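Local structure of uncharacterized protein (3CLQ) at residues Arg20-Lys25 with Glu351-Thr356; His116-Glu121 with Ala241-Asp246; Gln285-Pro290 with Gly301-Asp306. The protein is of unknown function but belongs to the AllG family, named after a subunit of oxamate carbamoyltransferase, and may therefore have a related role. All blocks are in the same frame, centred on the assembly; numbering follows the deposited sequence.

Interaction 1 (Arg20-Lys25 with Glu351-Thr356); sequences RIIQSK and ENPNVT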
loop_
_atom_site.group_PDB
_atom_site.type_symbol
_atom_site.label_atom_id
_atom_site.label_comp_id
_atom_site.label_asym_id
_atom_site.label_seq_id
_atom_site.Cartn_x
_atom_site.Cartn_y
_atom_site.Cartn_z
ATOM N N ARG B 20 0.439 -6.949 -27.479
ATOM C CA ARG B 20 0.192 -5.530 -27.389
ATOM C C ARG B 20 -0.265 -5.198 -25.977
ATOM O O ARG B 20 0.345 -4.382 -25.300
ATOM C CB ARG B 20 -0.803 -5.061 -28.420
ATOM C CG ARG B 20 -0.297 -5.189 -29.838
ATOM C CD ARG B 20 -1.080 -4.276 -30.738
ATOM N NE ARG B 20 -0.179 -3.571 -31.635
ATOM C CZ ARG B 20 -0.343 -2.320 -32.064
ATOM N NH1 ARG B 20 -1.383 -1.586 -31.682
ATOM N NH2 ARG B 20 0.553 -1.808 -32.887
ATOM N N ILE B 21 -1.287 -5.886 -25.512
ATOM C CA ILE B 21 -1.841 -5.657 -24.197
ATOM C C ILE B 21 -0.760 -5.670 -23.131
ATOM O O ILE B 21 -0.623 -4.721 -22.358
ATOM C CB ILE B 21 -2.895 -6.733 -23.918
ATOM C CG1 ILE B 21 -3.991 -6.655 -24.981
ATOM C CG2 ILE B 21 -3.457 -6.642 -22.488
ATOM C CD1 ILE B 21 -4.914 -7.885 -25.024
ATOM N N ILE B 22 0.031 -6.733 -23.101
ATOM C CA ILE B 22 1.059 -6.876 -22.058
ATOM C C ILE B 22 2.095 -5.769 -22.130
ATOM O O ILE B 22 2.511 -5.229 -21.103
ATOM C CB ILE B 22 1.771 -8.239 -22.165
ATOM C CG1 ILE B 22 0.883 -9.355 -21.616
ATOM C CG2 ILE B 22 3.139 -8.219 -21.465
ATOM C CD1 ILE B 22 1.312 -10.730 -22.082
ATOM N N GLN B 23 2.522 -5.422 -23.339
ATOM C CA GLN B 23 3.568 -4.415 -23.490
ATOM C C GLN B 23 3.102 -2.957 -23.537
ATOM O O GLN B 23 3.932 -2.052 -23.530
ATOM C CB GLN B 23 4.401 -4.719 -24.720
ATOM C CG GLN B 23 5.041 -6.060 -24.636
ATOM C CD GLN B 23 5.956 -6.337 -25.804
ATOM O OE1 GLN B 23 6.792 -7.234 -25.739
ATOM N NE2 GLN B 23 5.806 -5.573 -26.877
ATOM N N SER B 24 1.797 -2.716 -23.636
ATOM C CA SER B 24 1.304 -1.364 -23.491
ATOM C C SER B 24 1.811 -0.787 -22.196
ATOM O O SER B 24 1.988 -1.505 -21.217
ATOM C CB SER B 24 -0.197 -1.337 -23.459
ATOM O OG SER B 24 -0.691 -1.629 -24.736
ATOM N N LYS B 25 2.031 0.520 -22.189
ATOM C CA LYS B 25 2.507 1.183 -21.009
ATOM C C LYS B 25 1.766 2.497 -20.872
ATOM O O LYS B 25 2.239 3.536 -21.303
ATOM C CB LYS B 25 4.013 1.393 -21.102
ATOM C CG LYS B 25 4.756 1.016 -19.842
ATOM C CD LYS B 25 6.132 0.380 -20.138
ATOM C CE LYS B 25 7.217 1.408 -20.343
ATOM N NZ LYS B 25 7.271 2.459 -19.268
ATOM N N GLU B 351 0.434 -15.282 -19.145
ATOM C CA GLU B 351 0.657 -14.419 -17.965
ATOM C C GLU B 351 1.379 -13.134 -18.357
ATOM O O GLU B 351 2.329 -13.155 -19.123
ATOM C CB GLU B 351 1.518 -15.121 -16.900
ATOM C CG GLU B 351 1.081 -16.523 -16.513
ATOM C CD GLU B 351 1.994 -17.170 -15.452
ATOM O OE1 GLU B 351 2.873 -16.475 -14.876
ATOM O OE2 GLU B 351 1.832 -18.391 -15.193
ATOM N N ASN B 352 0.937 -12.006 -17.822
ATOM C CA ASN B 352 1.687 -10.771 -17.962
ATOM C C ASN B 352 2.865 -10.740 -16.971
ATOM O O ASN B 352 2.655 -10.606 -15.769
ATOM C CB ASN B 352 0.745 -9.610 -17.691
ATOM C CG ASN B 352 1.409 -8.285 -17.859
ATOM O OD1 ASN B 352 2.631 -8.210 -18.016
ATOM N ND2 ASN B 352 0.622 -7.219 -17.837
ATOM N N PRO B 353 4.110 -10.849 -17.461
ATOM C CA PRO B 353 5.246 -10.861 -16.507
ATOM C C PRO B 353 5.502 -9.519 -15.775
ATOM O O PRO B 353 6.124 -9.491 -14.705
ATOM C CB PRO B 353 6.447 -11.244 -17.386
ATOM C CG PRO B 353 6.073 -10.835 -18.761
ATOM C CD PRO B 353 4.553 -10.967 -18.865
ATOM N N ASN B 354 5.008 -8.423 -16.340
ATOM C CA ASN B 354 5.221 -7.097 -15.788
ATOM C C ASN B 354 4.311 -6.780 -14.611
ATOM O O ASN B 354 4.452 -5.731 -13.986
ATOM C CB ASN B 354 4.971 -6.058 -16.884
ATOM C CG ASN B 354 5.987 -6.142 -17.999
ATOM O OD1 ASN B 354 7.170 -6.005 -17.759
ATOM N ND2 ASN B 354 5.530 -6.379 -19.230
ATOM N N VAL B 355 3.356 -7.664 -14.339
ATOM C CA VAL B 355 2.381 -7.469 -13.265
ATOM C C VAL B 355 2.065 -8.821 -12.617
ATOM O O VAL B 355 1.436 -9.689 -13.231
ATOM C CB VAL B 355 1.078 -6.859 -13.811
ATOM C CG1 VAL B 355 0.078 -6.575 -12.691
ATOM C CG2 VAL B 355 1.381 -5.623 -14.592
ATOM N N THR B 356 2.495 -9.006 -11.381
ATOM C CA THR B 356 2.499 -10.329 -10.814
ATOM C C THR B 356 1.812 -10.417 -9.439
ATOM O O THR B 356 1.655 -9.413 -8.756
ATOM C CB THR B 356 3.957 -10.817 -10.710
ATOM O OG1 THR B 356 4.701 -9.899 -9.911
ATOM C CG2 THR B 356 4.608 -10.879 -12.104
#
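I22, in the last turn of helix 6-23, lies over N352 where strand 348-352 runs into an Asx turn, a small case of a helix end packing on a strand-to-turn corner. The tight part is the flank of the asparagine. The two side chains slide past each other in opposite directions, with I22 CG1 3.9 Å from N352 CB and I22 CG2 3.5 Å from N352 OD1. CG of N352 stands anti to its own nitrogen (chi1 -178°), which swings the amide forward over the residues that follow. There OD1 accepts from N354 N at 2.9 Å, the N-H coming from above the amide plane, and this bond fixes the group against which the isoleucine rests. A type I turn from N352 to V355 carries the corner on, while I365 and T367 of strand 363-369 back N352. The looser side is the turn itself. P353, exposed to solvent, offers only its CD, 4.0 Å from I22 CG2, and the side chain of N354 lies about 5 Å from a bound PEG fragment. N354 crosses I22 at about a right angle, yet its ND2 stays 3.7 Å from I22 O, with no hydrogen bond between them.

Interaction 2 (His116-Glu121 with Ala241-Asp246); sequences HIIKNE and AKCALD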
loop_
_atom_site.group_PDB
_atom_site.type_symbol
_atom_site.label_atom_id
_atom_site.label_comp_id
_atom_site.label_asym_id
_atom_site.label_seq_id
_atom_site.Cartn_x
_atom_site.Cartn_y
_atom_site.Cartn_z
ATOM N N HIS B 116 -9.198 11.980 -16.737
ATOM C CA HIS B 116 -7.769 11.599 -16.847
ATOM C C HIS B 116 -7.405 11.512 -18.317
ATOM O O HIS B 116 -8.161 10.955 -19.100
ATOM C CB HIS B 116 -7.495 10.186 -16.311
ATOM C CG HIS B 116 -7.895 9.963 -14.894
ATOM N ND1 HIS B 116 -9.201 10.056 -14.463
ATOM C CD2 HIS B 116 -7.173 9.569 -13.820
ATOM C CE1 HIS B 116 -9.253 9.778 -13.170
ATOM N NE2 HIS B 116 -8.038 9.478 -12.758
ATOM N N ILE B 117 -6.248 12.016 -18.706
ATOM C CA ILE B 117 -5.796 11.752 -20.052
ATOM C C ILE B 117 -4.625 10.795 -19.961
ATOM O O ILE B 117 -3.568 11.160 -19.434
ATOM C CB ILE B 117 -5.323 13.005 -20.738
ATOM C CG1 ILE B 117 -6.313 14.135 -20.507
ATOM C CG2 ILE B 117 -5.167 12.742 -22.204
ATOM C CD1 ILE B 117 -5.651 15.497 -20.456
ATOM N N ILE B 118 -4.817 9.588 -20.478
ATOM C CA ILE B 118 -3.874 8.496 -20.317
ATOM C C ILE B 118 -3.403 8.064 -21.691
ATOM O O ILE B 118 -4.213 7.759 -22.546
ATOM C CB ILE B 118 -4.554 7.292 -19.609
ATOM C CG1 ILE B 118 -4.905 7.637 -18.167
ATOM C CG2 ILE B 118 -3.658 6.071 -19.602
ATOM C CD1 ILE B 118 -5.845 6.646 -17.560
ATOM N N LYS B 119 -2.103 8.024 -21.915
ATOM C CA LYS B 119 -1.599 7.837 -23.263
ATOM C C LYS B 119 -0.709 6.626 -23.265
ATOM O O LYS B 119 0.073 6.455 -22.355
ATOM C CB LYS B 119 -0.808 9.069 -23.694
ATOM C CG LYS B 119 -0.456 9.147 -25.159
ATOM C CD LYS B 119 0.120 10.536 -25.475
ATOM C CE LYS B 119 1.484 10.468 -26.205
ATOM N NZ LYS B 119 2.590 9.986 -25.285
ATOM N N ASN B 120 -0.831 5.773 -24.274
ATOM C CA ASN B 120 0.010 4.593 -24.341
ATOM C C ASN B 120 1.442 4.901 -24.803
ATOM O O ASN B 120 1.666 5.252 -25.962
ATOM C CB ASN B 120 -0.621 3.571 -25.265
ATOM C CG ASN B 120 -0.068 2.177 -25.049
ATOM O OD1 ASN B 120 1.057 2.002 -24.564
ATOM N ND2 ASN B 120 -0.862 1.167 -25.415
ATOM N N GLU B 121 2.414 4.739 -23.906
ATOM C CA GLU B 121 3.812 5.038 -24.235
ATOM C C GLU B 121 4.346 4.105 -25.325
ATOM O O GLU B 121 5.270 4.461 -26.063
ATOM C CB GLU B 121 4.710 4.960 -22.997
ATOM C CG GLU B 121 6.137 5.459 -23.211
ATOM C CD GLU B 121 7.065 5.239 -21.991
ATOM O OE1 GLU B 121 7.684 4.147 -21.862
ATOM O OE2 GLU B 121 7.199 6.165 -21.162
ATOM N N ALA B 241 -6.254 0.118 -17.916
ATOM C CA ALA B 241 -6.670 -1.108 -18.609
ATOM C C ALA B 241 -7.266 -0.826 -20.004
ATOM O O ALA B 241 -6.979 -1.534 -20.980
ATOM C CB ALA B 241 -7.641 -1.909 -17.755
ATOM N N LYS B 242 -8.097 0.209 -20.082
ATOM C CA LYS B 242 -8.722 0.565 -21.341
ATOM C C LYS B 242 -7.653 0.911 -22.361
ATOM O O LYS B 242 -7.726 0.530 -23.542
ATOM C CB LYS B 242 -9.644 1.752 -21.144
ATOM C CG LYS B 242 -10.120 2.366 -22.440
ATOM C CD LYS B 242 -10.883 1.383 -23.303
ATOM C CE LYS B 242 -11.813 2.117 -24.238
ATOM N NZ LYS B 242 -12.284 1.225 -25.363
ATOM N N CYS B 243 -6.653 1.642 -21.888
ATOM C CA CYS B 243 -5.542 2.038 -22.720
ATOM C C CYS B 243 -4.753 0.828 -23.236
ATOM O O CYS B 243 -4.463 0.755 -24.422
ATOM C CB CYS B 243 -4.650 2.996 -21.956
ATOM S SG CYS B 243 -3.152 3.490 -22.832
ATOM N N ALA B 244 -4.420 -0.117 -22.361
ATOM C CA ALA B 244 -3.759 -1.351 -22.793
ATOM C C ALA B 244 -4.646 -2.218 -23.705
ATOM O O ALA B 244 -4.269 -2.554 -24.830
ATOM C CB ALA B 244 -3.314 -2.146 -21.592
ATOM N N LEU B 245 -5.830 -2.577 -23.221
ATOM C CA LEU B 245 -6.779 -3.347 -24.013
ATOM C C LEU B 245 -7.024 -2.823 -25.453
ATOM O O LEU B 245 -6.936 -3.584 -26.425
ATOM C CB LEU B 245 -8.089 -3.484 -23.268
ATOM C CG LEU B 245 -8.281 -4.746 -22.420
ATOM C CD1 LEU B 245 -7.189 -5.741 -22.723
ATOM C CD2 LEU B 245 -8.345 -4.444 -20.945
ATOM N N ASP B 246 -7.303 -1.533 -25.601
ATOM C CA ASP B 246 -7.514 -0.966 -26.946
ATOM C C ASP B 246 -6.359 -1.199 -27.913
ATOM O O ASP B 246 -6.564 -1.236 -29.140
ATOM C CB ASP B 246 -7.773 0.529 -26.879
ATOM C CG ASP B 246 -9.140 0.852 -26.360
ATOM O OD1 ASP B 246 -9.901 -0.085 -25.995
ATOM O OD2 ASP B 246 -9.453 2.060 -26.329
#
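C243 meets I118 and N120 where helix 234-247 lies on one face of an antiparallel sheet, a helix-on-sheet layer in which the axes of strand 116-120 and helix 241-246 are 8.4 Å apart and cross at -33°. At the start of the helical segment, A241 packs on Y313 of helix 309-313, and K242 touches A127 in the strand next to 114-120. C243 then carries the contact. Its CB sits 4.0 Å from I118 CG2, and with chi1 at 176° the sulfur is anti to the cysteine's own backbone N and is directed at N120. SG comes to rest 3.5 Å from N120 CB and 3.6 Å from N120 N, so the thiol fills the step between two residues that both face the helix. P26 of the neighbouring strand touches the same cysteine. A244 points away from the strand, and it and L245 also meet Y313. D246 touches N125, a residue that joins the two segments indirectly. N120 ND2 is 3.8 Å from C243 O and makes no bond to it; instead it is hydrogen-bonded to S24 OG and to N125 OD1, while N125 ND2 donates to C243 O.

Interaction 3 (Gln285-Pro290 with Gly301-Asp306); sequences QRVIGP and GLDMGD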
loop_
_atom_site.group_PDB
_atom_site.type_symbol
_atom_site.label_atom_id
_atom_site.label_comp_id
_atom_site.label_asym_id
_atom_site.label_seq_id
_atom_site.Cartn_x
_atom_site.Cartn_y
_atom_site.Cartn_z
ATOM N N GLN B 285 -26.340 -9.619 -15.307
ATOM C CA GLN B 285 -26.612 -10.607 -14.267
ATOM C C GLN B 285 -26.684 -10.023 -12.848
ATOM O O GLN B 285 -26.230 -8.905 -12.604
ATOM C CB GLN B 285 -25.482 -11.628 -14.303
ATOM C CG GLN B 285 -25.326 -12.279 -15.656
ATOM C CD GLN B 285 -26.531 -13.096 -15.990
ATOM O OE1 GLN B 285 -26.904 -13.972 -15.225
ATOM N NE2 GLN B 285 -27.163 -12.808 -17.119
ATOM N N ARG B 286 -27.227 -10.780 -11.901
ATOM C CA ARG B 286 -27.209 -10.340 -10.515
ATOM C C ARG B 286 -25.808 -10.524 -10.012
ATOM O O ARG B 286 -25.092 -11.392 -10.496
ATOM C CB ARG B 286 -28.133 -11.184 -9.648
ATOM C CG ARG B 286 -29.492 -11.477 -10.255
ATOM C CD ARG B 286 -30.505 -11.843 -9.169
ATOM N NE ARG B 286 -31.519 -10.804 -8.964
ATOM C CZ ARG B 286 -31.337 -9.675 -8.280
ATOM N NH1 ARG B 286 -30.170 -9.399 -7.720
ATOM N NH2 ARG B 286 -32.327 -8.809 -8.161
ATOM N N VAL B 287 -25.422 -9.695 -9.044
ATOM C CA VAL B 287 -24.168 -9.842 -8.333
ATOM C C VAL B 287 -24.472 -10.344 -6.931
ATOM O O VAL B 287 -25.046 -9.611 -6.130
ATOM C CB VAL B 287 -23.500 -8.483 -8.154
ATOM C CG1 VAL B 287 -22.000 -8.641 -8.058
ATOM C CG2 VAL B 287 -23.857 -7.556 -9.287
ATOM N N ILE B 288 -24.101 -11.579 -6.614
ATOM C CA ILE B 288 -24.430 -12.106 -5.285
ATOM C C ILE B 288 -23.212 -12.131 -4.357
ATOM O O ILE B 288 -22.133 -12.575 -4.753
ATOM C CB ILE B 288 -25.176 -13.483 -5.330
ATOM C CG1 ILE B 288 -24.192 -14.659 -5.339
ATOM C CG2 ILE B 288 -26.156 -13.551 -6.514
ATOM C CD1 ILE B 288 -24.728 -15.950 -4.652
ATOM N N GLY B 289 -23.404 -11.627 -3.138
ATOM C CA GLY B 289 -22.339 -11.454 -2.145
ATOM C C GLY B 289 -22.883 -11.006 -0.791
ATOM O O GLY B 289 -24.093 -10.959 -0.592
ATOM N N PRO B 290 -22.000 -10.719 0.173
ATOM C CA PRO B 290 -22.482 -10.179 1.433
ATOM C C PRO B 290 -23.125 -8.815 1.268
ATOM O O PRO B 290 -22.724 -8.009 0.415
ATOM C CB PRO B 290 -21.214 -10.055 2.289
ATOM C CG PRO B 290 -20.260 -10.993 1.689
ATOM C CD PRO B 290 -20.545 -10.918 0.205
ATOM N N GLY B 301 -29.540 -3.941 -8.007
ATOM C CA GLY B 301 -29.734 -3.803 -9.439
ATOM C C GLY B 301 -28.896 -4.829 -10.173
ATOM O O GLY B 301 -28.061 -5.514 -9.569
ATOM N N LEU B 302 -29.108 -4.943 -11.480
ATOM C CA LEU B 302 -28.242 -5.773 -12.318
ATOM C C LEU B 302 -26.849 -5.126 -12.521
ATOM O O LEU B 302 -26.710 -3.901 -12.564
ATOM C CB LEU B 302 -28.907 -6.060 -13.674
ATOM C CG LEU B 302 -30.350 -6.590 -13.676
ATOM C CD1 LEU B 302 -31.224 -5.796 -14.633
ATOM C CD2 LEU B 302 -30.427 -8.075 -13.995
ATOM N N ASP B 303 -25.830 -5.975 -12.624
ATOM C CA ASP B 303 -24.473 -5.597 -12.988
ATOM C C ASP B 303 -24.384 -4.325 -13.838
ATOM O O ASP B 303 -24.967 -4.239 -14.909
ATOM C CB ASP B 303 -23.854 -6.773 -13.742
ATOM C CG ASP B 303 -22.339 -6.741 -13.748
ATOM O OD1 ASP B 303 -21.706 -6.278 -12.747
ATOM O OD2 ASP B 303 -21.779 -7.209 -14.769
HETATM N N MSE B 304 -23.624 -3.340 -13.372
HETATM C CA MSE B 304 -23.522 -2.076 -14.104
HETATM C C MSE B 304 -22.155 -1.389 -13.946
HETATM O O MSE B 304 -21.661 -1.242 -12.835
HETATM C CB MSE B 304 -24.636 -1.128 -13.650
HETATM C CG MSE B 304 -24.746 0.173 -14.450
HETATM SE SE MSE B 304 -25.975 1.483 -13.629
HETATM C CE MSE B 304 -25.161 1.507 -11.842
ATOM N N GLY B 305 -21.562 -0.965 -15.059
ATOM C CA GLY B 305 -20.342 -0.162 -15.031
ATOM C C GLY B 305 -19.294 -0.601 -16.039
ATOM O O GLY B 305 -19.407 -1.667 -16.625
ATOM N N ASP B 306 -18.264 0.206 -16.251
ATOM C CA ASP B 306 -17.220 -0.214 -17.166
ATOM C C ASP B 306 -16.043 -0.871 -16.433
ATOM O O ASP B 306 -15.068 -1.306 -17.051
ATOM C CB ASP B 306 -16.760 0.954 -18.029
ATOM C CG ASP B 306 -17.759 1.307 -19.110
ATOM O OD1 ASP B 306 -17.792 2.495 -19.491
ATOM O OD2 ASP B 306 -18.524 0.418 -19.576
#
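Q285 and D303 are joined through their backbones, and that one hydrogen bond is the polar link between the two segments. D303 N donates to Q285 O at 3.0 Å with an N-H...O angle of 164°, and the donor lies nearly on the line of the carbonyl. No second bond returns from Q285 to the other segment, so the two chains touch at a point and do not run on together as paired strands.

Van der Waals contacts gather round the same oxygen. D303 CB comes within 3.4 Å of Q285 O, and L302 CA lies 3.7 Å from it, so the carbonyl lies against D303 CB and L302 CA. V287 points toward the other segment and adds a looser van der Waals contact, its CG2 4.2 Å from D303 N. V287 also rests on T385 and I387 of strand 383-388, and the threonine also meets D303.

Charge and side-chain polarity are directed elsewhere. A chi1 of -159° sets the carboxylate of D303 beside the residue's carbonyl carbon, where OD2 forms a salt bridge with R262 NE. The same arginine gives NH2 to G305 O, so R262 holds the strand at 304-305 on both sides of M304. Q285 bends back to give NE2 to P283 O, while R286 O takes the hydroxyl of T402.

Backbone pairing of I288 with L401 and of P290 with A399 sets the first segment beside strand 396-402. The chain thus leaves edge strand 280-283 of a four-stranded antiparallel sheet, is tied once to itself, and enters the other edge strand, 304-305, beside 257-263: the strand order of a Greek key.

From the N terminus, helix 6-23 ends in interaction 1, whose partner comes only after 325 intervening residues; this long loop encloses the other two contacts. Interaction 2 opens next, at strand 114-120, and closes on helix 234-247, before interaction 3 begins. Interactions 2 and 3 therefore follow in series, with no crossing, and the third closes a loop of ten residues. Interactions 1 and 2 touch: S24 and K25 probably hydrogen-bond to N120, and S24 packs on A244, uniting the helix 6-23 end, a sheet and helix 234-247. Interaction 3, its centre about 25 Å from that of interaction 2, joins the loop after strand 280-283 to the entry of strand 304-305, both outer strands of a second sheet.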